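Local coordinates for solute Binding Protein, BlMnBP1 in complex with mannotriose (Bifidobacterium, PDB 6FUV) that probably captures beta-manno-oligosaccharides such as mannotriose outside the cell and delivers them to an ABC transporter for uptake, at residues Glu250-Lys255 against Pro272-Ala277; Val136-Lys141 against Asp283-Pro288; Gly185-Tyr190 against Thr263-Ala268; Phe26-Thr31 against Val61-Asn66. One frame throughout, in Å; residues are numbered along the deposited sequence. Where two conformers were deposited one is given.

Interaction 1: Glu250-Lys255 against Pro272-Ala277; sequences ESSKGK and PQMKQA. With BMA (beta-D-mannopyranose), chain B.
Lys253 and Gln273 meet mainly through a sugar: their direct bond, Lys253 NZ to Gln273 OE1, is weak at 3.4 Å, whereas both grip O2 of the same beta-D-mannopyranose. Lys253 NZ donates to O2 over 2.9 Å, and O2 donates to Gln273 OE1 over 2.6 Å. The Gln273 amide serves the sugar with both ends, its NE2 reaching O3 with a nearly straight N-H (169°). Extended beyond CG (chi2 172°), the Lys253 chain carries NZ out to O1 as well, the hydroxyl that donates to Glu250 OE2. The salt bridge from Lys253 NZ to Glu250 OE1, 2.7 Å, comes from the syn side but 32° out of the carboxylate plane. The pocket belongs to the solute-binding-protein fold of ABC transporters, helices 249-257 and 270-275 each sending polar ends to one mannose; Trp249 adds a bond. Behind this cluster the segments pack closely. Met274 CG lies 3.8 Å from Lys253 CA, the side chains at about a right angle, and Ala277 CB 3.7 Å from Lys253 CB.

Interaction 2: Val136-Lys141 against Asp283-Pro288; sequences VVYNAK and DVQYMP
Asp283, Val136 and Tyr138 bury the most surface where strands 136-139 and 284-288 run antiparallel. Val136 N to Met287 O and Met287 N to Val136 O are both 2.8 Å, a hydrogen-bonded pair, and Val136 CB touches Met287 CG. Tyr138 is paired in the same way with Gln285. Its CG lies between the backbone N and the carbonyl carbon (chi1 74°), which swings the ring across the neighbouring strand: Gln285 CB lies over one face, 3.3 Å from Tyr138 CE1, and Met287 SD makes an oblique Met-aromatic contact 4.5 Å from the ring centroid. At the far end Asp283 O accepts from Ala140 N over 2.7 Å, while its side chain runs alongside Asn139. Lys141 CD lies 3.6 Å from Asp283 OD2, its NZ pairing with Glu145. One water bridges Asp283 OD2 (2.6 Å) and Asn139 ND2, which also donates to Met256 O. Asn139 OD1 N-caps helix 140-145 through Val142 N, and strand 135-139 pairs with an edge strand of the four-stranded mixed sheet in this alpha/beta binding-protein fold.

Interaction 3: Gly185-Tyr190 against Thr263-Ala268; sequences GAWDQY and TMVLGA. With BMA (beta-D-mannopyranose), chain C.
A water held between Gly267 and Gln189 joins the segments at the sugar: Gly267 N donates to it over 3.1 Å, and it gives weak bonds to Gln189 OE1 and to O2 of a beta-D-mannopyranose. That O2 accepts directly from Gln189 NE2, 3.2 Å away with an N-H angle of 155°. Gln189 OE1 also has Ser134 OG as partner, which should help fix the amide. In this solute-binding fold the 3-10 segment 186-190 faces residues 265-267: Gln189 lines the glycan pocket, and Gly267 N reaches the sugar through the water. Away from the sugar the contact is largely apolar. Val265 CG1 stands over the face of the Trp187 six-membered ring, a CH-pi contact of 3.8 Å to its centroid, 9° off the normal, while CG2 meets Trp187 CH2 at 3.6 Å. With CG1 anti to the backbone N (chi1 168°), this methyl also presses on Tyr190, 3.4 Å from CZ. Tyr190 OH bonds Gly135 O, and Val227 touches the side chains of both Trp187 and Tyr190.

Interaction 4: Phe26-Thr31 against Val61-Asn66; sequences FFNGRT and VQTDSN. With BMA (beta-D-mannopyranose), chain B.
Strands 26-28 and 61-63 run parallel, 21° apart, and Gln62 bonds to the two residues that flank its partner Phe27: Gln62 N donates to Phe26 O over 2.9 Å, and Gln62 O accepts Asn28 N over 3.0 Å. The Phe27 ring, which Arg74 meets in a cation-pi contact, runs obliquely beside the other strand, its CE1 3.8 Å from Asp64 CB. Thr63 runs alongside Asn28, its CG2 3.4 Å from Asn28 OD1. Asn28 OD1 accepts Arg30 N on an in-plane lone pair, C=O...N angle 135°, closing an Asx turn, while ND2 sits over the centre of the Phe26 ring. The strands belong to a beta-alpha-beta unit with helix 43-53, and the turn after the first brings Gly29, Arg30 and Thr31 to the glycan pocket. Thr31 CG2, anti to its carbonyl carbon, packs 3.5 Å from Asp64 C, whereas OG1 approaches C1 of the mannose. A water donates to Gly29 O (2.6 Å) and to Asp64 O (2.7 Å). Salt bridges to Asp32 and Glu338 hold Arg30.

Interaction 4 comes first along the chain, on the larger sheet; the other three gather around the four-stranded sheet, across the glycan. Interactions 1 and 3 lie between the two segments of interaction 2, their own segments alternating along the chain. Interactions 1 and 4, centres about 19 Å apart, both touch one mannose, and Gln273 packs against Arg30. Interactions 2 and 3 share the smaller sheet, where strands 135-139 and 261-264 are neighbours and Val137 probably bonds Met264. Helix 270-275 leads into strand 284-288, with Lys275 probably bonded to Val284; Met274 packs on Met264 and Leu266 of interaction 3. The ligand thus lies between two sheet-based halves, consistent with closure around the sugar.

Interaction 1: Glu250-Lys255 against Pro272-Ala277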
loop_
_atom_site.group_PDB
_atom_site.type_symbol
_atom_site.label_atom_id
_atom_site.label_comp_id
_atom_site.label_asym_id
_atom_site.label_seq_id
_atom_site.Cartn_x
_atom_site.Cartn_y
_atom_site.Cartn_z
ATOM N N GLU A 250 11.386 6.529 10.783
ATOM C CA GLU A 250 11.969 7.696 10.120
ATOM C C GLU A 250 13.486 7.564 9.976
ATOM O O GLU A 250 14.067 7.952 8.950
ATOM C CB GLU A 250 11.657 8.976 10.871
ATOM C CG GLU A 250 10.198 9.378 10.939
ATOM C CD GLU A 250 9.568 9.629 9.582
ATOM O OE1 GLU A 250 10.289 9.889 8.613
ATOM O OE2 GLU A 250 8.329 9.620 9.538
ATOM N N SER A 251 14.154 7.050 11.009
ATOM C CA SER A 251 15.597 6.874 10.906
ATOM C C SER A 251 15.986 5.734 9.963
ATOM O O SER A 251 17.079 5.768 9.404
ATOM C CB SER A 251 16.163 6.674 12.310
ATOM O OG SER A 251 15.827 5.438 12.859
ATOM N N SER A 252 15.099 4.760 9.720
ATOM C CA SER A 252 15.426 3.656 8.816
ATOM C C SER A 252 15.591 4.133 7.382
ATOM O O SER A 252 16.360 3.542 6.609
ATOM C CB SER A 252 14.361 2.572 8.918
ATOM O OG SER A 252 13.224 2.798 8.135
ATOM N N LYS A 253 14.887 5.211 7.020
ATOM C CA LYS A 253 15.057 5.805 5.698
ATOM C C LYS A 253 16.500 6.243 5.487
ATOM O O LYS A 253 17.116 5.970 4.459
ATOM C CB LYS A 253 14.106 6.994 5.534
ATOM C CG LYS A 253 12.606 6.685 5.619
ATOM C CD LYS A 253 11.807 7.995 5.641
ATOM C CE LYS A 253 10.406 7.789 6.094
ATOM N NZ LYS A 253 9.594 9.011 6.135
ATOM N N GLY A 254 17.054 6.949 6.444
ATOM C CA GLY A 254 18.434 7.342 6.317
ATOM C C GLY A 254 19.360 6.150 6.288
ATOM O O GLY A 254 20.348 6.141 5.549
ATOM N N LYS A 255 19.085 5.157 7.129
ATOM C CA LYS A 255 19.997 4.033 7.234
ATOM C C LYS A 255 20.020 3.245 5.932
ATOM O O LYS A 255 21.061 2.717 5.551
ATOM C CB LYS A 255 19.589 3.137 8.394
ATOM C CG LYS A 255 19.924 3.663 9.806
ATOM C CD LYS A 255 19.386 2.699 10.848
ATOM C CE LYS A 255 19.795 3.064 12.227
ATOM N NZ LYS A 255 18.936 2.376 13.201
ATOM N N PRO A 272 11.269 6.615 -3.334
ATOM C CA PRO A 272 11.732 8.005 -3.336
ATOM C C PRO A 272 11.974 8.547 -1.934
ATOM O O PRO A 272 12.875 9.370 -1.774
ATOM C CB PRO A 272 10.621 8.754 -4.097
ATOM C CG PRO A 272 9.432 7.796 -4.139
ATOM C CD PRO A 272 10.070 6.429 -4.162
ATOM N N GLN A 273 11.183 8.134 -0.936
ATOM C CA GLN A 273 11.359 8.663 0.410
ATOM C C GLN A 273 12.749 8.311 0.921
ATOM O O GLN A 273 13.361 9.080 1.663
ATOM C CB GLN A 273 10.293 8.109 1.382
ATOM C CG GLN A 273 8.847 8.444 1.054
ATOM C CD GLN A 273 7.842 8.085 2.131
ATOM O OE1 GLN A 273 8.173 7.875 3.276
ATOM N NE2 GLN A 273 6.597 8.051 1.751
ATOM N N MET A 274 13.249 7.125 0.583
ATOM C CA MET A 274 14.566 6.729 1.039
ATOM C C MET A 274 15.679 7.183 0.109
ATOM O O MET A 274 16.787 7.412 0.583
ATOM C CB MET A 274 14.581 5.221 1.212
ATOM C CG MET A 274 13.608 4.757 2.293
ATOM S SD MET A 274 13.655 3.014 2.642
ATOM C CE MET A 274 12.326 2.875 3.825
ATOM N N LYS A 275 15.411 7.305 -1.196
ATOM C CA LYS A 275 16.354 7.955 -2.091
ATOM C C LYS A 275 16.674 9.351 -1.603
ATOM O O LYS A 275 17.839 9.758 -1.617
ATOM C CB LYS A 275 15.791 8.011 -3.505
ATOM C CG LYS A 275 15.936 6.774 -4.341
ATOM C CD LYS A 275 15.448 7.019 -5.818
ATOM C CE LYS A 275 15.752 5.845 -6.747
ATOM N NZ LYS A 275 17.212 5.451 -6.745
ATOM N N GLN A 276 15.643 10.081 -1.149
ATOM C CA GLN A 276 15.736 11.467 -0.705
ATOM C C GLN A 276 16.273 11.619 0.707
ATOM O O GLN A 276 16.585 12.734 1.109
ATOM C CB GLN A 276 14.350 12.139 -0.732
ATOM C CG GLN A 276 13.655 12.304 -2.071
ATOM C CD GLN A 276 12.126 12.685 -1.890
ATOM O OE1 GLN A 276 11.593 12.732 -0.758
ATOM N NE2 GLN A 276 11.431 12.879 -3.001
ATOM N N ALA A 277 16.338 10.562 1.487
ATOM C CA ALA A 277 16.695 10.654 2.891
ATOM C C ALA A 277 18.180 10.775 3.109
ATOM O O ALA A 277 18.658 10.758 4.232
ATOM C CB ALA A 277 16.144 9.433 3.633
HETATM C C1 BMA B . 5.804 9.368 6.991
HETATM C C2 BMA B . 5.962 8.746 5.602
HETATM C C3 BMA B . 4.667 7.972 5.266
HETATM C C4 BMA B . 4.418 6.919 6.368
HETATM C C5 BMA B . 4.435 7.576 7.755
HETATM C C6 BMA B . 4.299 6.553 8.918
HETATM O O1 BMA B . 6.971 10.022 7.269
HETATM O O2 BMA B . 7.031 7.786 5.589
HETATM O O3 BMA B . 4.745 7.448 3.957
HETATM O O4 BMA B . 3.137 6.284 6.272
HETATM O O5 BMA B . 5.652 8.342 7.929
HETATM O O6 BMA B . 4.069 7.249 10.137
#

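Interaction 2: Val136-Lys141 against Asp283-Pro288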
loop_
_atom_site.group_PDB
_atom_site.type_symbol
_atom_site.label_atom_id
_atom_site.label_comp_id
_atom_site.label_asym_id
_atom_site.label_seq_id
_atom_site.Cartn_x
_atom_site.Cartn_y
_atom_site.Cartn_z
ATOM N N VAL A 136 10.819 -5.037 -2.765
ATOM C CA VAL A 136 11.869 -4.867 -1.767
ATOM C C VAL A 136 12.727 -3.663 -2.133
ATOM O O VAL A 136 13.273 -3.585 -3.243
ATOM C CB VAL A 136 12.769 -6.103 -1.638
ATOM C CG1 VAL A 136 13.776 -5.934 -0.563
ATOM C CG2 VAL A 136 11.933 -7.344 -1.383
ATOM N N VAL A 137 12.860 -2.734 -1.159
ATOM C CA VAL A 137 13.822 -1.642 -1.259
ATOM C C VAL A 137 15.171 -2.181 -0.818
ATOM O O VAL A 137 15.249 -2.902 0.148
ATOM C CB VAL A 137 13.403 -0.432 -0.406
ATOM C CG1 VAL A 137 14.451 0.660 -0.490
ATOM C CG2 VAL A 137 12.040 0.106 -0.813
ATOM N N TYR A 138 16.237 -1.873 -1.540
ATOM C CA TYR A 138 17.545 -2.443 -1.228
ATOM C C TYR A 138 18.636 -1.468 -1.646
ATOM O O TYR A 138 18.450 -0.647 -2.546
ATOM C CB TYR A 138 17.755 -3.808 -1.938
ATOM C CG TYR A 138 18.029 -3.725 -3.448
ATOM C CD1 TYR A 138 16.994 -3.596 -4.352
ATOM C CD2 TYR A 138 19.309 -3.759 -3.947
ATOM C CE1 TYR A 138 17.207 -3.504 -5.678
ATOM C CE2 TYR A 138 19.550 -3.661 -5.322
ATOM C CZ TYR A 138 18.479 -3.552 -6.195
ATOM O OH TYR A 138 18.693 -3.440 -7.577
ATOM N N ASN A 139 19.758 -1.537 -0.943
ATOM C CA ASN A 139 20.913 -0.708 -1.227
ATOM C C ASN A 139 21.826 -1.490 -2.174
ATOM O O ASN A 139 22.426 -2.493 -1.786
ATOM C CB ASN A 139 21.641 -0.294 0.056
ATOM C CG ASN A 139 22.685 0.821 -0.217
ATOM O OD1 ASN A 139 23.618 0.600 -0.956
ATOM N ND2 ASN A 139 22.484 2.019 0.333
ATOM N N ALA A 140 21.901 -1.052 -3.426
ATOM C CA ALA A 140 22.727 -1.717 -4.433
ATOM C C ALA A 140 24.223 -1.669 -4.086
ATOM O O ALA A 140 24.951 -2.638 -4.308
ATOM C CB ALA A 140 22.467 -1.066 -5.789
ATOM N N LYS A 141 24.710 -0.557 -3.544
ATOM C CA LYS A 141 26.107 -0.529 -3.109
ATOM C C LYS A 141 26.402 -1.637 -2.085
ATOM O O LYS A 141 27.365 -2.410 -2.231
ATOM C CB LYS A 141 26.423 0.847 -2.547
ATOM C CG LYS A 141 27.834 1.013 -2.002
ATOM C CD LYS A 141 27.983 2.404 -1.379
ATOM C CE LYS A 141 29.434 2.734 -1.031
ATOM N NZ LYS A 141 29.902 2.000 0.185
ATOM N N ASP A 283 22.035 4.615 -4.864
ATOM C CA ASP A 283 22.209 3.289 -4.271
ATOM C C ASP A 283 20.891 2.664 -3.801
ATOM O O ASP A 283 20.835 1.452 -3.604
ATOM C CB ASP A 283 23.171 3.335 -3.083
ATOM C CG ASP A 283 24.521 4.008 -3.415
ATOM O OD1 ASP A 283 24.941 3.983 -4.580
ATOM O OD2 ASP A 283 25.190 4.466 -2.493
ATOM N N VAL A 284 19.835 3.448 -3.636
ATOM C CA VAL A 284 18.551 2.946 -3.165
ATOM C C VAL A 284 17.726 2.535 -4.375
ATOM O O VAL A 284 17.333 3.365 -5.195
ATOM C CB VAL A 284 17.817 3.997 -2.321
ATOM C CG1 VAL A 284 16.555 3.381 -1.800
ATOM C CG2 VAL A 284 18.717 4.545 -1.248
ATOM N N GLN A 285 17.440 1.251 -4.477
ATOM C CA GLN A 285 16.801 0.639 -5.622
ATOM C C GLN A 285 15.583 -0.139 -5.161
ATOM O O GLN A 285 15.301 -0.277 -3.979
ATOM C CB GLN A 285 17.768 -0.297 -6.352
ATOM C CG GLN A 285 18.973 0.403 -6.910
ATOM C CD GLN A 285 18.654 1.215 -8.117
ATOM O OE1 GLN A 285 17.873 0.806 -8.949
ATOM N NE2 GLN A 285 19.246 2.399 -8.208
ATOM N N TYR A 286 14.878 -0.697 -6.126
ATOM C CA TYR A 286 13.621 -1.385 -5.873
ATOM C C TYR A 286 13.596 -2.662 -6.682
ATOM O O TYR A 286 13.731 -2.608 -7.887
ATOM C CB TYR A 286 12.466 -0.463 -6.256
ATOM C CG TYR A 286 11.083 -1.004 -5.978
ATOM C CD1 TYR A 286 10.728 -1.431 -4.731
ATOM C CD2 TYR A 286 10.143 -1.071 -6.980
ATOM C CE1 TYR A 286 9.461 -1.899 -4.485
ATOM C CE2 TYR A 286 8.902 -1.555 -6.769
ATOM C CZ TYR A 286 8.545 -1.954 -5.516
ATOM O OH TYR A 286 7.293 -2.459 -5.316
ATOM N N MET A 287 13.431 -3.788 -6.012
ATOM C CA MET A 287 13.354 -5.079 -6.661
ATOM C C MET A 287 12.022 -5.783 -6.433
ATOM O O MET A 287 11.337 -5.568 -5.424
ATOM C CB MET A 287 14.480 -6.014 -6.197
ATOM C CG MET A 287 14.664 -6.152 -4.777
ATOM S SD MET A 287 15.854 -7.461 -4.341
ATOM C CE MET A 287 14.755 -8.796 -4.467
ATOM N N PRO A 288 11.669 -6.670 -7.359
ATOM C CA PRO A 288 10.488 -7.514 -7.150
ATOM C C PRO A 288 10.678 -8.371 -5.914
ATOM O O PRO A 288 11.792 -8.735 -5.554
ATOM C CB PRO A 288 10.428 -8.359 -8.417
ATOM C CG PRO A 288 11.062 -7.449 -9.433
ATOM C CD PRO A 288 12.201 -6.823 -8.717
HETATM O O HOH W 1 24.590 4.184 0.046
#

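Interaction 3: Gly185-Tyr190 against Thr263-Ala268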
loop_
_atom_site.group_PDB
_atom_site.type_symbol
_atom_site.label_atom_id
_atom_site.label_comp_id
_atom_site.label_asym_id
_atom_site.label_seq_id
_atom_site.Cartn_x
_atom_site.Cartn_y
_atom_site.Cartn_z
ATOM N N GLY A 185 2.046 -5.058 8.813
ATOM C CA GLY A 185 0.885 -5.462 8.068
ATOM C C GLY A 185 1.092 -5.451 6.582
ATOM O O GLY A 185 0.360 -6.118 5.870
ATOM N N ALA A 186 2.062 -4.683 6.101
ATOM C CA ALA A 186 2.334 -4.610 4.681
ATOM C C ALA A 186 2.786 -5.938 4.092
ATOM O O ALA A 186 2.782 -6.082 2.865
ATOM C CB ALA A 186 3.372 -3.515 4.442
ATOM N N TRP A 187 3.177 -6.912 4.923
ATOM C CA TRP A 187 3.518 -8.224 4.380
ATOM C C TRP A 187 2.309 -8.879 3.736
ATOM O O TRP A 187 2.478 -9.699 2.827
ATOM C CB TRP A 187 4.124 -9.131 5.471
ATOM C CG TRP A 187 5.583 -8.823 5.790
ATOM C CD1 TRP A 187 6.051 -7.875 6.626
ATOM C CD2 TRP A 187 6.738 -9.463 5.254
ATOM N NE1 TRP A 187 7.414 -7.866 6.630
ATOM C CE2 TRP A 187 7.868 -8.864 5.820
ATOM C CE3 TRP A 187 6.927 -10.483 4.371
ATOM C CZ2 TRP A 187 9.189 -9.229 5.498
ATOM C CZ3 TRP A 187 8.246 -10.863 4.059
ATOM C CH2 TRP A 187 9.352 -10.232 4.631
ATOM N N ASP A 188 1.098 -8.474 4.133
ATOM C CA ASP A 188 -0.097 -9.025 3.525
ATOM C C ASP A 188 -0.166 -8.694 2.041
ATOM O O ASP A 188 -0.882 -9.371 1.289
ATOM C CB ASP A 188 -1.331 -8.478 4.263
ATOM C CG ASP A 188 -1.566 -9.128 5.636
ATOM O OD1 ASP A 188 -0.910 -10.139 5.905
ATOM O OD2 ASP A 188 -2.383 -8.575 6.447
ATOM N N GLN A 189 0.581 -7.681 1.608
ATOM C CA GLN A 189 0.431 -7.139 0.265
ATOM C C GLN A 189 1.020 -8.054 -0.789
ATOM O O GLN A 189 0.734 -7.882 -1.967
ATOM C CB GLN A 189 1.093 -5.739 0.211
ATOM C CG GLN A 189 0.515 -4.764 1.137
ATOM C CD GLN A 189 1.110 -3.406 1.072
ATOM O OE1 GLN A 189 1.969 -3.109 0.262
ATOM N NE2 GLN A 189 0.604 -2.537 1.906
ATOM N N TYR A 190 1.790 -9.033 -0.387
ATOM C CA TYR A 190 2.551 -9.868 -1.283
ATOM C C TYR A 190 1.886 -11.218 -1.535
ATOM O O TYR A 190 2.309 -11.954 -2.450
ATOM C CB TYR A 190 3.951 -10.079 -0.701
ATOM C CG TYR A 190 4.739 -8.837 -0.506
ATOM C CD1 TYR A 190 4.625 -8.131 0.650
ATOM C CD2 TYR A 190 5.592 -8.348 -1.480
ATOM C CE1 TYR A 190 5.342 -6.966 0.866
ATOM C CE2 TYR A 190 6.299 -7.185 -1.302
ATOM C CZ TYR A 190 6.193 -6.498 -0.105
ATOM O OH TYR A 190 6.885 -5.352 0.092
ATOM N N THR A 263 18.150 -4.282 3.105
ATOM C CA THR A 263 16.838 -4.483 2.504
ATOM C C THR A 263 15.709 -4.118 3.470
ATOM O O THR A 263 15.808 -4.310 4.688
ATOM C CB THR A 263 16.586 -5.927 2.074
ATOM O OG1 THR A 263 16.493 -6.755 3.252
ATOM C CG2 THR A 263 17.625 -6.458 1.128
ATOM N N MET A 264 14.601 -3.618 2.909
ATOM C CA MET A 264 13.331 -3.506 3.613
ATOM C C MET A 264 12.194 -3.876 2.664
ATOM O O MET A 264 12.198 -3.499 1.487
ATOM C CB MET A 264 13.126 -2.117 4.173
ATOM C CG MET A 264 13.805 -1.886 5.548
ATOM S SD MET A 264 13.608 -0.245 6.231
ATOM C CE MET A 264 14.652 0.737 5.227
ATOM N N VAL A 265 11.228 -4.618 3.191
ATOM C CA VAL A 265 10.122 -5.176 2.424
ATOM C C VAL A 265 8.965 -4.186 2.438
ATOM O O VAL A 265 8.211 -4.079 3.398
ATOM C CB VAL A 265 9.733 -6.543 2.981
ATOM C CG1 VAL A 265 8.431 -7.030 2.422
ATOM C CG2 VAL A 265 10.833 -7.544 2.685
ATOM N N LEU A 266 8.884 -3.401 1.373
ATOM C CA LEU A 266 7.995 -2.248 1.303
ATOM C C LEU A 266 7.540 -2.027 -0.137
ATOM O O LEU A 266 8.165 -2.505 -1.080
ATOM C CB LEU A 266 8.707 -0.988 1.807
ATOM C CG LEU A 266 9.165 -0.972 3.267
ATOM C CD1 LEU A 266 10.259 0.088 3.585
ATOM C CD2 LEU A 266 7.950 -0.722 4.108
ATOM N N GLY A 267 6.465 -1.233 -0.298
ATOM C CA GLY A 267 5.976 -0.882 -1.616
ATOM C C GLY A 267 6.822 0.180 -2.306
ATOM O O GLY A 267 7.729 0.775 -1.703
ATOM N N ALA A 268 6.487 0.411 -3.586
ATOM C CA ALA A 268 7.263 1.333 -4.404
ATOM C C ALA A 268 7.182 2.744 -3.868
ATOM O O ALA A 268 8.072 3.550 -4.150
ATOM C CB ALA A 268 6.749 1.303 -5.818
HETATM C C1 BMA C . 0.319 2.297 1.993
HETATM C C2 BMA C . 0.561 1.597 0.668
HETATM C C3 BMA C . -0.761 1.152 0.017
HETATM C C4 BMA C . -1.613 0.407 1.095
HETATM C C5 BMA C . -1.762 1.271 2.324
HETATM C C6 BMA C . -2.618 0.621 3.402
HETATM O O2 BMA C . 1.359 0.423 0.937
HETATM O O3 BMA C . -0.609 0.335 -1.169
HETATM O O4 BMA C . -2.875 0.114 0.611
HETATM O O5 BMA C . -0.469 1.505 2.852
HETATM O O6 BMA C . -1.927 -0.490 3.919
HETATM O O HOH W 2 4.169 -1.092 1.846
#

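Interaction 4: Phe26-Thr31 against Val61-Asn66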
loop_
_atom_site.group_PDB
_atom_site.type_symbol
_atom_site.label_atom_id
_atom_site.label_comp_id
_atom_site.label_asym_id
_atom_site.label_seq_id
_atom_site.Cartn_x
_atom_site.Cartn_y
_atom_site.Cartn_z
ATOM N N PHE A 26 -7.698 18.557 4.133
ATOM C CA PHE A 26 -7.196 17.326 3.527
ATOM C C PHE A 26 -6.414 16.602 4.611
ATOM O O PHE A 26 -5.391 17.087 5.066
ATOM C CB PHE A 26 -6.326 17.609 2.297
ATOM C CG PHE A 26 -5.818 16.371 1.608
ATOM C CD1 PHE A 26 -6.460 15.155 1.755
ATOM C CD2 PHE A 26 -4.734 16.440 0.797
ATOM C CE1 PHE A 26 -6.015 14.036 1.119
ATOM C CE2 PHE A 26 -4.243 15.290 0.129
ATOM C CZ PHE A 26 -4.869 14.114 0.285
ATOM N N PHE A 27 -6.920 15.477 5.062
ATOM C CA PHE A 27 -6.372 14.704 6.176
ATOM C C PHE A 27 -5.698 13.475 5.578
ATOM O O PHE A 27 -6.333 12.717 4.840
ATOM C CB PHE A 27 -7.493 14.344 7.183
ATOM C CG PHE A 27 -7.040 13.511 8.356
ATOM C CD1 PHE A 27 -5.988 13.926 9.147
ATOM C CD2 PHE A 27 -7.672 12.338 8.687
ATOM C CE1 PHE A 27 -5.563 13.165 10.224
ATOM C CE2 PHE A 27 -7.273 11.603 9.761
ATOM C CZ PHE A 27 -6.204 12.007 10.524
ATOM N N ASN A 28 -4.405 13.316 5.840
ATOM C CA ASN A 28 -3.670 12.177 5.321
ATOM C C ASN A 28 -2.516 11.819 6.228
ATOM O O ASN A 28 -2.250 12.511 7.206
ATOM C CB ASN A 28 -3.146 12.461 3.933
ATOM C CG ASN A 28 -2.248 13.648 3.887
ATOM O OD1 ASN A 28 -1.047 13.568 4.198
ATOM N ND2 ASN A 28 -2.797 14.760 3.461
ATOM N N GLY A 29 -1.850 10.694 5.901
ATOM C CA GLY A 29 -0.773 10.138 6.694
ATOM C C GLY A 29 0.620 10.541 6.269
ATOM O O GLY A 29 1.615 10.081 6.828
ATOM N N ARG A 30 0.731 11.391 5.263
ATOM C CA ARG A 30 2.035 11.841 4.802
ATOM C C ARG A 30 2.526 12.967 5.711
ATOM O O ARG A 30 2.545 14.153 5.381
ATOM C CB ARG A 30 1.935 12.267 3.357
ATOM C CG ARG A 30 1.768 11.130 2.358
ATOM C CD ARG A 30 2.849 10.113 2.440
ATOM N NE ARG A 30 4.182 10.642 2.257
ATOM C CZ ARG A 30 4.827 10.729 1.096
ATOM N NH1 ARG A 30 4.240 10.390 -0.024
ATOM N NH2 ARG A 30 6.071 11.185 1.049
ATOM N N THR A 31 2.918 12.567 6.916
ATOM C CA THR A 31 3.396 13.556 7.868
ATOM C C THR A 31 4.664 14.199 7.346
ATOM O O THR A 31 4.862 15.407 7.498
ATOM C CB THR A 31 3.623 12.946 9.245
ATOM O OG1 THR A 31 4.509 11.848 9.130
ATOM C CG2 THR A 31 2.330 12.489 9.885
ATOM N N VAL A 61 -4.105 21.190 5.102
ATOM C CA VAL A 61 -3.698 19.810 5.292
ATOM C C VAL A 61 -3.534 19.544 6.766
ATOM O O VAL A 61 -2.979 20.365 7.495
ATOM C CB VAL A 61 -2.382 19.509 4.555
ATOM C CG1 VAL A 61 -1.896 18.137 4.862
ATOM C CG2 VAL A 61 -2.577 19.704 3.067
ATOM N N GLN A 62 -4.029 18.405 7.203
ATOM C CA GLN A 62 -3.742 17.859 8.516
ATOM C C GLN A 62 -3.175 16.469 8.329
ATOM O O GLN A 62 -3.659 15.710 7.500
ATOM C CB GLN A 62 -4.998 17.731 9.392
ATOM C CG GLN A 62 -5.989 18.854 9.218
ATOM C CD GLN A 62 -7.175 18.698 10.132
ATOM O OE1 GLN A 62 -7.526 17.596 10.529
ATOM N NE2 GLN A 62 -7.773 19.803 10.493
ATOM N N THR A 63 -2.204 16.097 9.133
ATOM C CA THR A 63 -1.575 14.796 9.036
ATOM C C THR A 63 -1.425 14.184 10.416
ATOM O O THR A 63 -1.330 14.873 11.423
ATOM C CB THR A 63 -0.223 14.895 8.336
ATOM O OG1 THR A 63 0.673 15.691 9.116
ATOM C CG2 THR A 63 -0.381 15.470 6.986
ATOM N N ASP A 64 -1.414 12.874 10.449
ATOM C CA ASP A 64 -1.300 12.115 11.679
ATOM C C ASP A 64 -0.422 10.891 11.454
ATOM O O ASP A 64 -0.485 10.228 10.414
ATOM C CB ASP A 64 -2.684 11.671 12.167
ATOM C CG ASP A 64 -2.814 11.707 13.656
ATOM O OD1 ASP A 64 -1.769 11.722 14.363
ATOM O OD2 ASP A 64 -3.965 11.701 14.120
ATOM N N SER A 65 0.457 10.645 12.412
ATOM C CA SER A 65 1.085 9.339 12.517
ATOM C C SER A 65 0.037 8.339 13.032
ATOM O O SER A 65 -1.054 8.689 13.480
ATOM C CB SER A 65 2.338 9.422 13.390
ATOM O OG SER A 65 2.002 9.618 14.717
ATOM N N ASN A 66 0.388 7.069 12.958
ATOM C CA ASN A 66 -0.580 5.987 13.122
ATOM C C ASN A 66 -1.902 6.348 12.442
ATOM O O ASN A 66 -2.981 6.341 13.047
ATOM C CB ASN A 66 -0.805 5.646 14.590
ATOM C CG ASN A 66 -1.620 4.337 14.780
ATOM O OD1 ASN A 66 -1.627 3.449 13.910
ATOM N ND2 ASN A 66 -2.300 4.224 15.925
HETATM C C1 BMA B . 5.804 9.368 6.991
HETATM C C2 BMA B . 5.962 8.746 5.602
HETATM C C3 BMA B . 4.667 7.972 5.266
HETATM C C4 BMA B . 4.418 6.919 6.368
HETATM C C5 BMA B . 4.435 7.576 7.755
HETATM C C6 BMA B . 4.299 6.553 8.918
HETATM O O1 BMA B . 6.971 10.022 7.269
HETATM O O2 BMA B . 7.031 7.786 5.589
HETATM O O3 BMA B . 4.745 7.448 3.957
HETATM O O4 BMA B . 3.137 6.284 6.272
HETATM O O5 BMA B . 5.652 8.342 7.929
HETATM O O6 BMA B . 4.069 7.249 10.137
HETATM O O HOH W 3 1.181 8.637 8.921
HETATM O O HOH W 4 3.617 16.826 9.463
#